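PDB 6LG3: PhiRv1 phage protein from Mycobacterium tuberculosis, which is a phage-derived bacterial toxin, apparently EST12, that probably activates a RACK1-NLRP3-gasdermin D pyroptosis and IL-1 beta immune pathway. Local coordinates for residues 5-10 against 67-72; 13-18 against 60-64. One frame throughout, in Å; residues are numbered along the deposited sequence.

Interaction 1. Residues 5-10 against 67-72; sequences DERQLM and WLAFHA
Helix-to-helix packing joins the two ends of the chain: Leu9, near the start of helix 4-22, sits as a knob in a hole made by Trp67, Leu68, His71 and Ala72 of the C-terminal helix 65-73. The axes of the two segments approach to 9.0 Å and cross at 102°, which keeps the patch compact. Leu9 CD2 does most of the touching, lying 3.6 Å from Leu68 CD1 and 3.7 Å from His71 CB, while the two leucine side chains slide past one another in opposite directions. The fork of Leu68 divides its contacts: CD1 faces Leu9, CD2 turns to Met10 CG (3.8 Å) and Glu6 CB. Glu6 CG lies anti to the carbonyl carbon (chi1 -76°), and from there the extended chain runs beside Ala72 CB, 3.7 Å from CG, and brings OE2 to 3.4 Å from Ala69 CA. Its other oxygen, OE1, accepts a hydrogen bond from Thr3 N, just ahead of its helix. Within helix 65-73, His71 ND1 donates a hydrogen bond to Trp67 O (3.2 Å, 146° at the hydrogen). The two helices are thus held by van der Waals packing, mostly of apolar carbons, and Glu6 OE2 meets only carbon across this contact.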
ATOM      1  N   ASP A   5      10.298   3.055   5.276  1.00 39.28           N
ATOM      2  CA  ASP A   5       9.763   1.864   5.929  1.00 36.68           C
ATOM      3  C   ASP A   5       8.242   1.893   5.980  1.00 33.78           C
ATOM      4  O   ASP A   5       7.589   0.849   5.841  1.00 33.03           O
ATOM      5  CB  ASP A   5      10.351   1.717   7.331  1.00 40.84           C
ATOM      6  CG  ASP A   5      11.805   1.310   7.303  1.00 55.90           C
ATOM      7  OD1 ASP A   5      12.549   1.687   8.230  1.00 60.79           O
ATOM      8  OD2 ASP A   5      12.196   0.594   6.354  1.00 69.52           O
ATOM      9  N   GLU A   6       7.660   3.075   6.177  1.00 35.78           N
ATOM     10  CA  GLU A   6       6.204   3.178   6.157  1.00 34.10           C
ATOM     11  C   GLU A   6       5.648   2.875   4.771  1.00 28.92           C
ATOM     12  O   GLU A   6       4.629   2.183   4.649  1.00 25.08           O
ATOM     13  CB  GLU A   6       5.765   4.564   6.628  1.00 29.14           C
ATOM     14  CG  GLU A   6       5.858   4.749   8.143  1.00 36.56           C
ATOM     15  CD  GLU A   6       5.666   6.198   8.570  1.00 44.15           C
ATOM     16  OE1 GLU A   6       5.899   7.104   7.742  1.00 42.89           O
ATOM     17  OE2 GLU A   6       5.278   6.431   9.733  1.00 45.10           O
ATOM     18  N   ARG A   7       6.303   3.372   3.715  1.00 28.31           N
ATOM     19  CA  ARG A   7       5.855   3.043   2.358  1.00 33.82           C
ATOM     20  C   ARG A   7       5.979   1.549   2.090  1.00 36.06           C
ATOM     21  O   ARG A   7       5.087   0.940   1.486  1.00 28.56           O
ATOM     22  CB  ARG A   7       6.649   3.838   1.314  1.00 38.20           C
ATOM     23  CG  ARG A   7       6.467   5.349   1.384  1.00 50.08           C
ATOM     24  CD  ARG A   7       7.278   6.070   0.309  1.00 58.97           C
ATOM     25  NE  ARG A   7       7.519   7.466   0.669  1.00 68.01           N
ATOM     26  CZ  ARG A   7       6.742   8.483   0.307  1.00 71.03           C
ATOM     27  NH1 ARG A   7       5.661   8.271  -0.438  1.00 66.08           N
ATOM     28  NH2 ARG A   7       7.046   9.716   0.690  1.00 72.69           N
ATOM     29  N   GLN A   8       7.085   0.943   2.537  1.00 37.77           N
ATOM     30  CA  GLN A   8       7.277  -0.491   2.364  1.00 36.06           C
ATOM     31  C   GLN A   8       6.164  -1.284   3.047  1.00 34.50           C
ATOM     32  O   GLN A   8       5.608  -2.226   2.460  1.00 32.84           O
ATOM     33  CB  GLN A   8       8.653  -0.881   2.906  1.00 37.75           C
ATOM     34  CG  GLN A   8       9.165  -2.226   2.451  1.00 56.54           C
ATOM     35  CD  GLN A   8      10.642  -2.404   2.759  1.00 72.38           C
ATOM     36  OE1 GLN A   8      11.504  -1.992   1.978  1.00 77.01           O
ATOM     37  NE2 GLN A   8      10.941  -3.011   3.906  1.00 75.53           N
ATOM     38  N   LEU A   9       5.804  -0.897   4.277  1.00 29.28           N
ATOM     39  CA  LEU A   9       4.722  -1.585   4.975  1.00 29.13           C
ATOM     40  C   LEU A   9       3.386  -1.405   4.251  1.00 33.83           C
ATOM     41  O   LEU A   9       2.604  -2.360   4.124  1.00 30.80           O
ATOM     42  CB  LEU A   9       4.647  -1.087   6.421  1.00 26.04           C
ATOM     43  CG  LEU A   9       3.589  -1.712   7.323  1.00 34.38           C
ATOM     44  CD1 LEU A   9       3.626  -3.229   7.241  1.00 36.63           C
ATOM     45  CD2 LEU A   9       3.837  -1.243   8.757  1.00 35.94           C
ATOM     46  N   MET A  10       3.109  -0.198   3.750  1.00 30.93           N
ATOM     47  CA  MET A  10       1.872  -0.003   2.997  1.00 25.22           C
ATOM     48  C   MET A  10       1.843  -0.880   1.747  1.00 27.13           C
ATOM     49  O   MET A  10       0.795  -1.428   1.389  1.00 27.60           O
ATOM     50  CB  MET A  10       1.695   1.474   2.627  1.00 24.96           C
ATOM     51  CG  MET A  10       1.419   2.404   3.835  1.00 27.39           C
ATOM     52  SD  MET A  10      -0.222   2.147   4.550  1.00 30.15           S
ATOM     53  CE  MET A  10      -1.322   2.810   3.282  1.00 29.78           C
ATOM     54  N   TRP A  67      -0.440   3.648  14.187  1.00 29.92           N
ATOM     55  CA  TRP A  67      -0.197   2.219  14.010  1.00 30.41           C
ATOM     56  C   TRP A  67       0.881   1.972  12.957  1.00 27.91           C
ATOM     57  O   TRP A  67       1.774   1.131  13.151  1.00 25.45           O
ATOM     58  CB  TRP A  67      -1.509   1.518  13.635  1.00 29.25           C
ATOM     59  CG  TRP A  67      -1.385   0.036  13.402  1.00 29.13           C
ATOM     60  CD1 TRP A  67      -1.615  -0.955  14.303  1.00 28.49           C
ATOM     61  CD2 TRP A  67      -1.005  -0.611  12.178  1.00 30.03           C
ATOM     62  NE1 TRP A  67      -1.398  -2.185  13.722  1.00 33.13           N
ATOM     63  CE2 TRP A  67      -1.024  -1.997  12.416  1.00 33.31           C
ATOM     64  CE3 TRP A  67      -0.651  -0.150  10.906  1.00 35.16           C
ATOM     65  CZ2 TRP A  67      -0.700  -2.929  11.432  1.00 34.37           C
ATOM     66  CZ3 TRP A  67      -0.329  -1.082   9.923  1.00 32.83           C
ATOM     67  CH2 TRP A  67      -0.355  -2.450  10.193  1.00 30.94           C
ATOM     68  N   LEU A  68       0.818   2.697  11.834  1.00 27.99           N
ATOM     69  CA  LEU A  68       1.793   2.502  10.765  1.00 25.59           C
ATOM     70  C   LEU A  68       3.191   2.916  11.210  1.00 30.46           C
ATOM     71  O   LEU A  68       4.178   2.237  10.904  1.00 26.18           O
ATOM     72  CB  LEU A  68       1.379   3.297   9.525  1.00 29.04           C
ATOM     73  CG  LEU A  68       2.216   3.086   8.263  1.00 30.47           C
ATOM     74  CD1 LEU A  68       1.980   1.708   7.702  1.00 28.08           C
ATOM     75  CD2 LEU A  68       1.893   4.145   7.220  1.00 28.27           C
ATOM     76  N   ALA A  69       3.297   4.034  11.929  1.00 29.93           N
ATOM     77  CA  ALA A  69       4.596   4.466  12.431  1.00 31.91           C
ATOM     78  C   ALA A  69       5.170   3.449  13.412  1.00 32.94           C
ATOM     79  O   ALA A  69       6.361   3.112  13.345  1.00 38.49           O
ATOM     80  CB  ALA A  69       4.475   5.848  13.081  1.00 31.33           C
ATOM     81  N   PHE A  70       4.339   2.935  14.324  1.00 32.22           N
ATOM     82  CA  PHE A  70       4.834   1.944  15.279  1.00 31.97           C
ATOM     83  C   PHE A  70       5.312   0.682  14.565  1.00 36.05           C
ATOM     84  O   PHE A  70       6.442   0.232  14.771  1.00 36.03           O
ATOM     85  CB  PHE A  70       3.757   1.605  16.309  1.00 29.70           C
ATOM     86  CG  PHE A  70       4.206   0.609  17.334  1.00 39.42           C
ATOM     87  CD1 PHE A  70       5.027   1.006  18.378  1.00 45.56           C
ATOM     88  CD2 PHE A  70       3.809  -0.718  17.260  1.00 42.78           C
ATOM     89  CE1 PHE A  70       5.452   0.098  19.334  1.00 49.37           C
ATOM     90  CE2 PHE A  70       4.231  -1.634  18.216  1.00 48.29           C
ATOM     91  CZ  PHE A  70       5.051  -1.221  19.252  1.00 44.58           C
ATOM     92  N   HIS A  71       4.473   0.102  13.709  1.00 30.77           N
ATOM     93  CA  HIS A  71       4.878  -1.146  13.071  1.00 39.21           C
ATOM     94  C   HIS A  71       6.004  -0.963  12.061  1.00 35.22           C
ATOM     95  O   HIS A  71       6.736  -1.925  11.797  1.00 36.56           O
ATOM     96  CB  HIS A  71       3.671  -1.825  12.422  1.00 36.15           C
ATOM     97  CG  HIS A  71       2.790  -2.509  13.418  1.00 45.78           C
ATOM     98  ND1 HIS A  71       1.987  -1.817  14.299  1.00 44.07           N
ATOM     99  CD2 HIS A  71       2.628  -3.820  13.712  1.00 47.16           C
ATOM    100  CE1 HIS A  71       1.346  -2.674  15.074  1.00 46.45           C
ATOM    101  NE2 HIS A  71       1.716  -3.896  14.736  1.00 52.78           N
ATOM    102  N   ALA A  72       6.184   0.237  11.509  1.00 31.54           N
ATOM    103  CA  ALA A  72       7.300   0.441  10.594  1.00 37.21           C
ATOM    104  C   ALA A  72       8.610   0.690  11.334  1.00 40.48           C
ATOM    105  O   ALA A  72       9.678   0.349  10.816  1.00 42.32           O
ATOM    106  CB  ALA A  72       7.010   1.603   9.641  1.00 35.02           C
TER

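Interaction 2. Residues 13-18 against 60-64; sequences LAVQVV and LVHAD
Apolar side-chain packing joins residues 13-18 of helix 4-22 to residues 60-64 of the edge strand 58-64, with Val61 in the middle. The two methyls of Val61 divide the helix surface between them. CG1, anti to the backbone N (chi1 180°), meets Leu13, lying 3.9 Å from both CB and CD1 of that residue, and the two side chains cross at about a right angle. CG2 presses on the backbone of the adjoining residue, 3.4 Å from Ala14 CA and 3.5 Å from Ala14 N. The small Ala14 side chain probably permits this approach, its CB being 3.8 Å from the same methyl. Val17 CG2 touches Val61 CG2 more loosely, at 4.0 Å.

A second group of contacts forms round Leu60. Val18 CG2 meets Leu60 CD1 at 4.1 Å, the side chains crossing at a slant, and Leu33 of helix 26-39 touches Leu60 as well. At the other end of the strand segment, Ala63 makes a marginal contact with Leu13 CD1.

Carbon-to-oxygen contacts make up the remainder. Both methyls of Val17 lie against the carbonyl of Leu60, with CG1 and CG2 each 3.7 Å from Leu60 O, placing the valine fork over the strand backbone as well as its side chains.

Leu60 and Val61 form a classic beta bulge opposite Leu53 of strand 50-55. Across it, two consecutive residues both point their side chains toward the helix, where regular strand alternation would turn one of them away; His62, the next residue, does point away. Helix 4-22 thus packs on one face of a three-stranded antiparallel sheet, a two-layer alpha+beta arrangement to which the bulged outer strand contributes Leu60 and Val61 side by side.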
ATOM      1  N   LEU A  13       0.982  -4.460   2.861  1.00 30.44           N
ATOM      2  CA  LEU A  13      -0.455  -4.532   3.116  1.00 30.70           C
ATOM      3  C   LEU A  13      -1.260  -4.553   1.813  1.00 27.48           C
ATOM      4  O   LEU A  13      -2.298  -5.224   1.728  1.00 31.07           O
ATOM      5  CB  LEU A  13      -0.895  -3.354   3.984  1.00 25.55           C
ATOM      6  CG  LEU A  13      -0.272  -3.218   5.374  1.00 33.95           C
ATOM      7  CD1 LEU A  13      -0.800  -1.953   6.030  1.00 33.70           C
ATOM      8  CD2 LEU A  13      -0.609  -4.431   6.211  1.00 38.47           C
ATOM      9  N   ALA A  14      -0.819  -3.801   0.799  1.00 28.78           N
ATOM     10  CA  ALA A  14      -1.541  -3.809  -0.474  1.00 29.57           C
ATOM     11  C   ALA A  14      -1.435  -5.160  -1.166  1.00 30.01           C
ATOM     12  O   ALA A  14      -2.427  -5.659  -1.714  1.00 32.25           O
ATOM     13  CB  ALA A  14      -1.027  -2.698  -1.385  1.00 32.59           C
ATOM     14  N   VAL A  15      -0.244  -5.767  -1.149  1.00 30.57           N
ATOM     15  CA  VAL A  15      -0.091  -7.117  -1.694  1.00 31.53           C
ATOM     16  C   VAL A  15      -1.045  -8.079  -0.997  1.00 33.31           C
ATOM     17  O   VAL A  15      -1.699  -8.906  -1.649  1.00 34.57           O
ATOM     18  CB  VAL A  15       1.374  -7.578  -1.577  1.00 33.17           C
ATOM     19  CG1 VAL A  15       1.522  -9.043  -1.969  1.00 34.39           C
ATOM     20  CG2 VAL A  15       2.275  -6.701  -2.429  1.00 28.22           C
ATOM     21  N   GLN A  16      -1.156  -7.975   0.338  1.00 30.73           N
ATOM     22  CA  GLN A  16      -2.100  -8.823   1.069  1.00 31.40           C
ATOM     23  C   GLN A  16      -3.536  -8.582   0.620  1.00 31.29           C
ATOM     24  O   GLN A  16      -4.321  -9.532   0.487  1.00 30.27           O
ATOM     25  CB  GLN A  16      -1.982  -8.584   2.580  1.00 31.26           C
ATOM     26  CG  GLN A  16      -0.669  -9.022   3.178  1.00 43.49           C
ATOM     27  CD  GLN A  16      -0.605  -8.751   4.677  1.00 60.37           C
ATOM     28  OE1 GLN A  16       0.380  -8.209   5.183  1.00 64.79           O
ATOM     29  NE2 GLN A  16      -1.662  -9.127   5.392  1.00 60.51           N
ATOM     30  N   VAL A  17      -3.909  -7.317   0.406  1.00 34.76           N
ATOM     31  CA  VAL A  17      -5.271  -7.007  -0.023  1.00 35.26           C
ATOM     32  C   VAL A  17      -5.545  -7.617  -1.392  1.00 30.05           C
ATOM     33  O   VAL A  17      -6.605  -8.213  -1.628  1.00 32.52           O
ATOM     34  CB  VAL A  17      -5.502  -5.483  -0.034  1.00 38.21           C
ATOM     35  CG1 VAL A  17      -6.831  -5.152  -0.729  1.00 36.65           C
ATOM     36  CG2 VAL A  17      -5.478  -4.926   1.383  1.00 35.90           C
ATOM     37  N   VAL A  18      -4.597  -7.464  -2.319  1.00 26.10           N
ATOM     38  CA  VAL A  18      -4.812  -7.979  -3.669  1.00 32.11           C
ATOM     39  C   VAL A  18      -4.936  -9.493  -3.637  1.00 35.66           C
ATOM     40  O   VAL A  18      -5.801 -10.075  -4.310  1.00 31.94           O
ATOM     41  CB  VAL A  18      -3.684  -7.523  -4.613  1.00 28.09           C
ATOM     42  CG1 VAL A  18      -3.871  -8.136  -6.009  1.00 27.59           C
ATOM     43  CG2 VAL A  18      -3.651  -6.000  -4.709  1.00 30.91           C
ATOM     44  N   LEU A  60      -6.764   0.947  -2.011  1.00 28.20           N
ATOM     45  CA  LEU A  60      -6.538  -0.442  -1.648  1.00 27.72           C
ATOM     46  C   LEU A  60      -6.294  -0.602  -0.155  1.00 33.56           C
ATOM     47  O   LEU A  60      -6.739  -1.591   0.438  1.00 33.75           O
ATOM     48  CB  LEU A  60      -5.342  -1.009  -2.413  1.00 30.98           C
ATOM     49  CG  LEU A  60      -5.534  -1.455  -3.863  1.00 38.30           C
ATOM     50  CD1 LEU A  60      -4.227  -1.992  -4.406  1.00 35.95           C
ATOM     51  CD2 LEU A  60      -6.622  -2.497  -3.987  1.00 42.24           C
ATOM     52  N   VAL A  61      -5.580   0.346   0.462  1.00 33.06           N
ATOM     53  CA  VAL A  61      -5.173   0.217   1.862  1.00 28.56           C
ATOM     54  C   VAL A  61      -5.377   1.547   2.565  1.00 28.51           C
ATOM     55  O   VAL A  61      -5.010   2.598   2.036  1.00 29.43           O
ATOM     56  CB  VAL A  61      -3.691  -0.205   2.005  1.00 30.45           C
ATOM     57  CG1 VAL A  61      -3.288  -0.332   3.490  1.00 35.78           C
ATOM     58  CG2 VAL A  61      -3.408  -1.490   1.256  1.00 36.14           C
ATOM     59  N   HIS A  62      -5.934   1.509   3.772  1.00 29.05           N
ATOM     60  CA  HIS A  62      -5.790   2.651   4.662  1.00 31.27           C
ATOM     61  C   HIS A  62      -5.367   2.149   6.034  1.00 30.94           C
ATOM     62  O   HIS A  62      -5.819   1.095   6.492  1.00 33.05           O
ATOM     63  CB  HIS A  62      -7.061   3.511   4.741  1.00 36.59           C
ATOM     64  CG  HIS A  62      -8.256   2.807   5.294  1.00 48.13           C
ATOM     65  ND1 HIS A  62      -8.523   2.749   6.644  1.00 55.49           N
ATOM     66  CD2 HIS A  62      -9.278   2.167   4.677  1.00 58.82           C
ATOM     67  CE1 HIS A  62      -9.647   2.083   6.839  1.00 65.36           C
ATOM     68  NE2 HIS A  62     -10.126   1.720   5.661  1.00 67.53           N
ATOM     69  N   ALA A  63      -4.442   2.872   6.650  1.00 24.12           N
ATOM     70  CA  ALA A  63      -3.886   2.467   7.933  1.00 27.27           C
ATOM     71  C   ALA A  63      -3.764   3.686   8.835  1.00 30.56           C
ATOM     72  O   ALA A  63      -3.357   4.754   8.385  1.00 25.52           O
ATOM     73  CB  ALA A  63      -2.513   1.804   7.765  1.00 27.87           C
ATOM     74  N   ASP A  64      -4.120   3.518  10.103  1.00 27.65           N
ATOM     75  CA  ASP A  64      -3.894   4.569  11.081  1.00 24.95           C
ATOM     76  C   ASP A  64      -2.422   4.966  11.095  1.00 27.22           C
ATOM     77  O   ASP A  64      -1.540   4.111  11.036  1.00 29.56           O
ATOM     78  CB  ASP A  64      -4.312   4.065  12.459  1.00 27.59           C
ATOM     79  CG  ASP A  64      -3.980   5.037  13.549  1.00 31.18           C
ATOM     80  OD1 ASP A  64      -3.007   4.778  14.266  1.00 32.65           O
ATOM     81  OD2 ASP A  64      -4.705   6.040  13.677  1.00 35.79           O
TER

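Both contacts use helix 4-22, its first turns in interaction 1 and its middle in interaction 2, and the partner elements, strand 58-64 and helix 65-73, are consecutive in the chain. The centre of interaction 2 lies about 5 Å from that of the chain; its touching residues are aliphatic and none is exposed. That of interaction 1 lies about 10 Å out, with exposed residues at its margin, and mixes leucine and methionine with the polar residues Glu6 and His71. Met10 links them: its CE lies 3.7 Å from Val61 CG1, and its SD packs on Ala63. Trp67 CZ3 also reaches Leu13 CD1, at 4.0 Å, so the two patches touch through Met10 and Trp67.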